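Local coordinates for protein PKS (Streptomyces albus, PDB 4OQJ) that probably works as a ketosynthase-containing module of a polyketide synthase, lengthening acyl chains carried on phosphopantetheine in oxazolomycin biosynthesis, at residues I406-A409 and Y414-T417. Sequence-based numbering, arbitrary orientation.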
ATOM      1  N   ILE A 406     -33.458   0.323 -11.272  1.00 32.89           N
ATOM      2  CA  ILE A 406     -32.908   0.427  -9.917  1.00 28.86           C
ATOM      3  C   ILE A 406     -34.001   0.130  -8.904  1.00 31.45           C
ATOM      4  O   ILE A 406     -35.060   0.763  -8.922  1.00 33.01           O
ATOM      5  CB  ILE A 406     -32.333   1.820  -9.620  1.00 27.66           C
ATOM      6  CG1 ILE A 406     -31.187   2.151 -10.583  1.00 28.10           C
ATOM      7  CG2 ILE A 406     -31.840   1.890  -8.172  1.00 26.37           C
ATOM      8  CD1 ILE A 406     -30.641   3.577 -10.439  1.00 30.61           C
ATOM      9  N   ASP A 407     -33.736  -0.806  -8.000  1.00 30.63           N
ATOM     10  CA  ASP A 407     -34.736  -1.213  -7.017  1.00 31.43           C
ATOM     11  C   ASP A 407     -34.686  -0.359  -5.729  1.00 28.49           C
ATOM     12  O   ASP A 407     -34.349  -0.856  -4.652  1.00 27.24           O
ATOM     13  CB  ASP A 407     -34.551  -2.694  -6.686  1.00 37.08           C
ATOM     14  CG  ASP A 407     -35.816  -3.325  -6.124  1.00 47.77           C
ATOM     15  OD1 ASP A 407     -36.790  -2.590  -5.843  1.00 49.12           O
ATOM     16  OD2 ASP A 407     -35.830  -4.560  -5.959  1.00 55.42           O
ATOM     17  N   PHE A 408     -35.036   0.924  -5.841  1.00 26.92           N
ATOM     18  CA  PHE A 408     -35.026   1.814  -4.680  1.00 29.80           C
ATOM     19  C   PHE A 408     -35.999   1.326  -3.606  1.00 31.23           C
ATOM     20  O   PHE A 408     -35.699   1.378  -2.413  1.00 27.66           O
ATOM     21  CB  PHE A 408     -35.382   3.259  -5.082  1.00 30.52           C
ATOM     22  CG  PHE A 408     -34.265   3.996  -5.780  1.00 30.42           C
ATOM     23  CD1 PHE A 408     -33.126   4.362  -5.090  1.00 30.48           C
ATOM     24  CD2 PHE A 408     -34.363   4.328  -7.119  1.00 32.34           C
ATOM     25  CE1 PHE A 408     -32.098   5.042  -5.723  1.00 29.56           C
ATOM     26  CE2 PHE A 408     -33.341   5.009  -7.757  1.00 29.50           C
ATOM     27  CZ  PHE A 408     -32.206   5.364  -7.059  1.00 29.73           C
ATOM     28  N   ALA A 409     -37.158   0.843  -4.038  1.00 32.35           N
ATOM     29  CA  ALA A 409     -38.214   0.452  -3.111  1.00 33.46           C
ATOM     30  C   ALA A 409     -37.792  -0.688  -2.189  1.00 31.83           C
ATOM     31  O   ALA A 409     -38.382  -0.881  -1.133  1.00 33.43           O
ATOM     32  CB  ALA A 409     -39.462   0.059  -3.882  1.00 36.39           C
ATOM     33  N   TYR A 414     -32.831   7.129  -1.599  1.00 23.30           N
ATOM     34  CA  TYR A 414     -33.458   8.047  -2.525  1.00 24.88           C
ATOM     35  C   TYR A 414     -32.367   9.035  -2.943  1.00 23.10           C
ATOM     36  O   TYR A 414     -31.435   9.311  -2.171  1.00 22.22           O
ATOM     37  CB  TYR A 414     -34.653   8.772  -1.877  1.00 28.45           C
ATOM     38  CG  TYR A 414     -34.228   9.898  -0.956  1.00 27.40           C
ATOM     39  CD1 TYR A 414     -33.856   9.653   0.364  1.00 25.80           C
ATOM     40  CD2 TYR A 414     -34.179  11.212  -1.416  1.00 28.98           C
ATOM     41  CE1 TYR A 414     -33.450  10.695   1.203  1.00 26.36           C
ATOM     42  CE2 TYR A 414     -33.781  12.249  -0.594  1.00 27.87           C
ATOM     43  CZ  TYR A 414     -33.414  11.990   0.707  1.00 28.91           C
ATOM     44  OH  TYR A 414     -33.024  13.043   1.499  1.00 30.55           O
ATOM     45  N   VAL A 415     -32.474   9.565  -4.153  1.00 23.56           N
ATOM     46  CA  VAL A 415     -31.482  10.509  -4.648  1.00 23.78           C
ATOM     47  C   VAL A 415     -31.840  11.930  -4.209  1.00 25.80           C
ATOM     48  O   VAL A 415     -32.841  12.485  -4.649  1.00 24.07           O
ATOM     49  CB  VAL A 415     -31.374  10.440  -6.179  1.00 23.44           C
ATOM     50  CG1 VAL A 415     -30.329  11.428  -6.692  1.00 24.42           C
ATOM     51  CG2 VAL A 415     -31.032   9.013  -6.622  1.00 23.27           C
ATOM     52  N   GLY A 416     -31.033  12.510  -3.326  1.00 26.61           N
ATOM     53  CA  GLY A 416     -31.264  13.873  -2.871  1.00 28.94           C
ATOM     54  C   GLY A 416     -30.882  14.881  -3.942  1.00 25.10           C
ATOM     55  O   GLY A 416     -29.791  14.793  -4.522  1.00 21.76           O
ATOM     56  N   THR A 417     -31.767  15.836  -4.208  1.00 24.48           N
ATOM     57  CA  THR A 417     -31.530  16.833  -5.245  1.00 25.17           C
ATOM     58  C   THR A 417     -31.636  18.267  -4.709  1.00 27.20           C
ATOM     59  O   THR A 417     -31.817  19.202  -5.485  1.00 29.59           O
ATOM     60  CB  THR A 417     -32.520  16.676  -6.411  1.00 29.65           C
ATOM     61  OG1 THR A 417     -33.858  16.768  -5.911  1.00 30.00           O
ATOM     62  CG2 THR A 417     -32.337  15.339  -7.099  1.00 31.04           C
TER
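Phe-408 and Val-415 join a loop to an outermost strand of the mixed sheet in a thiolase-fold ketosynthase. An inverse gamma turn centred on Asp-407 leads into the short 3-10 segment that begins at Phe-408. The turn brings Phe-408 N to Ile-406 O at 3.1 Å, a weak hydrogen bond. A short connection then leads into strand 413-415.

The Phe-408 CB bond points toward this strand. CG lies anti to the carbonyl carbon (chi1 -76°), which sends the ring back over Ile-406. Phe-408 CD1 passes 4.5 Å from Tyr-414 N, a loose approach. Phe-408 CE1 lies 4.2 Å from Val-415 CG2. CZ, at the tip, comes closer to that same methyl. Ile-406 CG2 lies over one face of the ring, offset toward the rim, 3.5 Å from Phe-408 CE2. The ring thus meets an aliphatic group of its own turn over one face and one of the strand near its tip. Leu-362 of the adjacent strand and Pro-402 add to its surroundings.

The CB of Tyr-414 points away from 406-409, and its backbone hydrogen-bonds with that of Cys-360. Val-415 is buried and also touches Phe-399. Its CG1 lies anti to the backbone N (chi1 -180°), leaving CG2 beside that N and facing Phe-408. The methyl comes in obliquely, with Val-415 CG2 3.9 Å from Phe-408 CZ.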